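Local coordinates for protein SAWADEE HOMEODOMAIN HOMOLOG 1 (Arabidopsis thaliana, PDB 4IUP) that acts in RNA-directed DNA methylation, associating with RNA polymerase IV and binding H3K9-methylated histone H3 through its SAWADEE domain, at residues Cys68-Cys79 / Asp91-His102. The protein carries 2 engineered substitutions. Numbering follows the deposited sequence.
Sequences CGRVNVGDLMLC and DGHVMNIKRGIH. Engineered in segment 68-79: Met77 (natural residue Leu). Engineered in segment 91-102: Met95 (natural residue Leu). With ZN (zinc ion), chain D.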
loop_
_atom_site.group_PDB
_atom_site.type_symbol
_atom_site.label_atom_id
_atom_site.label_comp_id
_atom_site.label_asym_id
_atom_site.label_seq_id
_atom_site.Cartn_x
_atom_site.Cartn_y
_atom_site.Cartn_z
ATOM N N CYS A 68 -0.840 -16.579 -5.020
ATOM C CA CYS A 68 0.000 -16.208 -3.877
ATOM C C CYS A 68 1.482 -16.511 -4.118
ATOM O O CYS A 68 2.344 -16.008 -3.398
ATOM C CB CYS A 68 -0.480 -16.879 -2.587
ATOM S SG CYS A 68 -0.117 -18.644 -2.470
ATOM N N GLY A 69 1.770 -17.332 -5.125
ATOM C CA GLY A 69 3.151 -17.626 -5.509
ATOM C C GLY A 69 3.887 -16.432 -6.095
ATOM O O GLY A 69 5.127 -16.415 -6.124
ATOM N N ARG A 70 3.134 -15.431 -6.561
ATOM C CA ARG A 70 3.736 -14.236 -7.165
ATOM C C ARG A 70 4.283 -13.258 -6.121
ATOM O O ARG A 70 5.016 -12.323 -6.460
ATOM C CB ARG A 70 2.747 -13.529 -8.103
ATOM C CG ARG A 70 1.722 -12.637 -7.401
ATOM C CD ARG A 70 0.740 -12.038 -8.400
ATOM N NE ARG A 70 1.411 -11.150 -9.348
ATOM C CZ ARG A 70 0.914 -10.795 -10.530
ATOM N NH1 ARG A 70 -0.268 -11.248 -10.924
ATOM N NH2 ARG A 70 1.598 -9.981 -11.317
ATOM N N VAL A 71 3.908 -13.462 -4.861
ATOM C CA VAL A 71 4.441 -12.670 -3.756
ATOM C C VAL A 71 5.743 -13.324 -3.287
ATOM O O VAL A 71 5.755 -14.502 -2.918
ATOM C CB VAL A 71 3.433 -12.569 -2.586
ATOM C CG1 VAL A 71 3.973 -11.688 -1.473
ATOM C CG2 VAL A 71 2.090 -12.040 -3.085
ATOM N N ASN A 72 6.829 -12.555 -3.315
ATOM C CA ASN A 72 8.152 -13.068 -2.968
ATOM C C ASN A 72 8.853 -12.221 -1.916
ATOM O O ASN A 72 8.556 -11.034 -1.773
ATOM C CB ASN A 72 9.024 -13.150 -4.222
ATOM C CG ASN A 72 8.509 -14.168 -5.221
ATOM O OD1 ASN A 72 8.405 -15.361 -4.916
ATOM N ND2 ASN A 72 8.192 -13.705 -6.425
ATOM N N VAL A 73 9.764 -12.849 -1.173
ATOM C CA VAL A 73 10.663 -12.142 -0.263
ATOM C C VAL A 73 11.326 -10.991 -1.025
ATOM O O VAL A 73 11.773 -11.168 -2.168
ATOM C CB VAL A 73 11.732 -13.102 0.341
ATOM C CG1 VAL A 73 12.828 -12.323 1.075
ATOM C CG2 VAL A 73 11.074 -14.107 1.287
ATOM N N GLY A 74 11.346 -9.812 -0.405
ATOM C CA GLY A 74 11.864 -8.596 -1.046
ATOM C C GLY A 74 10.799 -7.699 -1.668
ATOM O O GLY A 74 11.052 -6.519 -1.921
ATOM N N ASP A 75 9.609 -8.245 -1.914
ATOM C CA ASP A 75 8.535 -7.480 -2.551
ATOM C C ASP A 75 8.021 -6.353 -1.672
ATOM O O ASP A 75 7.835 -6.522 -0.459
ATOM C CB ASP A 75 7.349 -8.377 -2.933
ATOM C CG ASP A 75 7.606 -9.211 -4.178
ATOM O OD1 ASP A 75 8.673 -9.063 -4.822
ATOM O OD2 ASP A 75 6.720 -10.019 -4.517
ATOM N N LEU A 76 7.794 -5.204 -2.298
ATOM C CA LEU A 76 7.073 -4.109 -1.660
ATOM C C LEU A 76 5.574 -4.407 -1.711
ATOM O O LEU A 76 5.031 -4.705 -2.779
ATOM C CB LEU A 76 7.386 -2.779 -2.363
ATOM C CG LEU A 76 6.563 -1.544 -1.974
ATOM C CD1 LEU A 76 6.910 -1.087 -0.556
ATOM C CD2 LEU A 76 6.797 -0.424 -2.983
HETATM N N MSE A 77 4.917 -4.333 -0.552
HETATM C CA MSE A 77 3.473 -4.565 -0.456
HETATM C C MSE A 77 2.825 -3.400 0.273
HETATM O O MSE A 77 3.446 -2.790 1.150
HETATM C CB MSE A 77 3.157 -5.848 0.333
HETATM C CG MSE A 77 3.897 -7.093 -0.113
HETATM SE SE MSE A 77 3.475 -7.638 -1.934
HETATM C CE MSE A 77 1.695 -8.410 -1.636
ATOM N N LEU A 78 1.578 -3.105 -0.081
ATOM C CA LEU A 78 0.739 -2.250 0.748
ATOM C C LEU A 78 0.042 -3.141 1.778
ATOM O O LEU A 78 -0.697 -4.062 1.407
ATOM C CB LEU A 78 -0.289 -1.479 -0.092
ATOM C CG LEU A 78 -1.141 -0.477 0.703
ATOM C CD1 LEU A 78 -0.293 0.694 1.215
ATOM C CD2 LEU A 78 -2.327 0.037 -0.124
ATOM N N CYS A 79 0.270 -2.853 3.060
ATOM C CA CYS A 79 -0.134 -3.739 4.149
ATOM C C CYS A 79 -1.142 -3.095 5.079
ATOM O O CYS A 79 -0.996 -1.927 5.462
ATOM C CB CYS A 79 1.086 -4.146 4.979
ATOM S SG CYS A 79 2.427 -4.847 4.037
ATOM N N ASP A 91 3.273 0.866 3.673
ATOM C CA ASP A 91 4.248 0.089 2.908
ATOM C C ASP A 91 5.099 -0.801 3.805
ATOM O O ASP A 91 5.547 -0.386 4.876
ATOM C CB ASP A 91 5.147 1.010 2.079
ATOM C CG ASP A 91 4.461 1.511 0.819
ATOM O OD1 ASP A 91 3.372 0.992 0.476
ATOM O OD2 ASP A 91 5.012 2.416 0.164
ATOM N N GLY A 92 5.311 -2.031 3.355
ATOM C CA GLY A 92 6.203 -2.960 4.032
ATOM C C GLY A 92 6.911 -3.816 3.003
ATOM O O GLY A 92 6.537 -3.822 1.828
ATOM N N HIS A 93 7.940 -4.533 3.436
ATOM C CA HIS A 93 8.620 -5.473 2.558
ATOM C C HIS A 93 8.509 -6.871 3.126
ATOM O O HIS A 93 8.647 -7.062 4.328
ATOM C CB HIS A 93 10.085 -5.077 2.358
ATOM C CG HIS A 93 10.259 -3.856 1.512
ATOM N ND1 HIS A 93 10.282 -2.583 2.040
ATOM C CD2 HIS A 93 10.383 -3.712 0.171
ATOM C CE1 HIS A 93 10.431 -1.707 1.061
ATOM N NE2 HIS A 93 10.490 -2.366 -0.084
ATOM N N VAL A 94 8.256 -7.847 2.261
ATOM C CA VAL A 94 8.153 -9.238 2.696
ATOM C C VAL A 94 9.541 -9.743 3.083
ATOM O O VAL A 94 10.472 -9.678 2.276
ATOM C CB VAL A 94 7.562 -10.138 1.595
ATOM C CG1 VAL A 94 7.487 -11.587 2.075
ATOM C CG2 VAL A 94 6.175 -9.636 1.170
HETATM N N MSE A 95 9.669 -10.236 4.317
HETATM C CA MSE A 95 10.951 -10.710 4.853
HETATM C C MSE A 95 11.064 -12.230 4.815
HETATM O O MSE A 95 12.158 -12.782 4.669
HETATM C CB MSE A 95 11.141 -10.241 6.302
HETATM C CG MSE A 95 10.946 -8.750 6.524
HETATM SE SE MSE A 95 12.055 -7.643 5.353
HETATM C CE MSE A 95 13.810 -8.103 6.087
ATOM N N ASN A 96 9.921 -12.897 4.955
ATOM C CA ASN A 96 9.864 -14.348 5.104
ATOM C C ASN A 96 8.473 -14.805 4.711
ATOM O O ASN A 96 7.500 -14.091 4.955
ATOM C CB ASN A 96 10.136 -14.724 6.566
ATOM C CG ASN A 96 10.024 -16.205 6.819
ATOM O OD1 ASN A 96 8.998 -16.688 7.307
ATOM N ND2 ASN A 96 11.074 -16.944 6.478
ATOM N N ILE A 97 8.380 -15.986 4.101
ATOM C CA ILE A 97 7.083 -16.583 3.773
ATOM C C ILE A 97 7.032 -18.030 4.253
ATOM O O ILE A 97 7.858 -18.855 3.849
ATOM C CB ILE A 97 6.775 -16.531 2.253
ATOM C CG1 ILE A 97 6.904 -15.103 1.719
ATOM C CG2 ILE A 97 5.369 -17.090 1.958
ATOM C CD1 ILE A 97 6.928 -15.010 0.206
ATOM N N LYS A 98 6.067 -18.320 5.122
ATOM C CA LYS A 98 5.759 -19.688 5.504
ATOM C C LYS A 98 4.613 -20.171 4.621
ATOM O O LYS A 98 3.473 -19.724 4.774
ATOM C CB LYS A 98 5.374 -19.753 6.977
ATOM C CG LYS A 98 5.607 -21.110 7.635
ATOM C CD LYS A 98 5.153 -21.119 9.098
ATOM C CE LYS A 98 5.668 -19.910 9.898
ATOM N NZ LYS A 98 7.148 -19.908 10.104
ATOM N N ARG A 99 4.930 -21.068 3.687
ATOM C CA ARG A 99 3.964 -21.532 2.695
ATOM C C ARG A 99 3.054 -22.590 3.299
ATOM O O ARG A 99 3.523 -23.507 3.979
ATOM C CB ARG A 99 4.677 -22.092 1.453
ATOM C CG ARG A 99 5.431 -21.049 0.626
ATOM C CD ARG A 99 4.480 -20.089 -0.085
ATOM N NE ARG A 99 5.184 -19.107 -0.913
ATOM C CZ ARG A 99 4.595 -18.068 -1.501
ATOM N NH1 ARG A 99 3.290 -17.862 -1.348
ATOM N NH2 ARG A 99 5.307 -17.231 -2.240
ATOM N N GLY A 100 1.754 -22.453 3.061
ATOM C CA GLY A 100 0.778 -23.402 3.590
ATOM C C GLY A 100 0.203 -24.335 2.542
ATOM O O GLY A 100 0.452 -24.173 1.346
ATOM N N ILE A 101 -0.552 -25.329 3.003
ATOM C CA ILE A 101 -1.294 -26.220 2.115
ATOM C C ILE A 101 -2.693 -25.640 1.927
ATOM O O ILE A 101 -3.489 -25.590 2.870
ATOM C CB ILE A 101 -1.387 -27.659 2.697
ATOM C CG1 ILE A 101 0.013 -28.240 2.927
ATOM C CG2 ILE A 101 -2.224 -28.571 1.782
ATOM C CD1 ILE A 101 0.048 -29.402 3.921
ATOM N N HIS A 102 -2.990 -25.186 0.714
ATOM C CA HIS A 102 -4.295 -24.590 0.441
ATOM C C HIS A 102 -4.643 -24.626 -1.040
ATOM O O HIS A 102 -3.779 -24.879 -1.888
ATOM C CB HIS A 102 -4.355 -23.148 0.972
ATOM C CG HIS A 102 -3.761 -22.133 0.046
ATOM N ND1 HIS A 102 -4.407 -21.699 -1.091
ATOM C CD2 HIS A 102 -2.594 -21.448 0.097
ATOM C CE1 HIS A 102 -3.661 -20.800 -1.708
ATOM N NE2 HIS A 102 -2.554 -20.627 -1.007
HETATM ZN ZN ZN D . -0.709 -19.125 -0.232
HETATM O O HOH W 1 8.050 -17.188 -2.903
#
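Met77 and Gly92 form the hydrogen-bonded pair of an antiparallel hairpin within the SAWADEE domain: Met77 N reaches Gly92 O at 2.9 Å and Gly92 N returns to Met77 O. Beyond the ladder two further backbone bonds tie the turn to the strand: Val94 N to Asp75 O and Gly74 N to Val94 O, the latter almost straight at 176°. Gly74 sits in the type II turn of residues 72-75, which Asp75 braces by accepting Asn72 N on OD2. The closely packed part centres on buried Val94, which has more of its surface against residues 68-79 than any other residue of 91-102. Its CG2, set anti to the carbonyl carbon, is the branch that reaches CG of the engineered selenomethionine Met77 (3.6 Å); the side chains of Val71 and Val94 cross at about a right angle, while Val94 CB faces Asn72 O. Phe111 of the neighbouring strand 110-115 touches Val71. On the sheet face bearing Leu76 and His93, Leu76 CD1 lies over the imidazole of His93, 4.2 Å from its centroid, a CH-pi contact.

The other end is looser and more exposed. Arg99, bent at chi2 (-69°), turns its guanidinium back to the 3-10 segment: NH1 donates to Cys68 O at 2.9 Å, from above the carbonyl plane, whereas the NH2 bond to Val71 O is weak at 124°. A water bridges NH2 to Asn72 OD1, and Ile97 CG2 lies 3.5 Å above one face of the guanidinium, toward its rim. Beyond Arg99, zinc joins Cys68 SG at 2.4 Å to His102 NE2, with the metal in the imidazole plane; Cys107 and Cys109 complete the site. The chemistry thus implies two kinds of closure: backbone bonds and apolar packing in the hairpin, and zinc coordination together with the Arg99 bonds to backbone carbonyls where direct backbone pairing has ceased, the arginine's positive charge probably helping to stabilise the nearby cysteine thiolates.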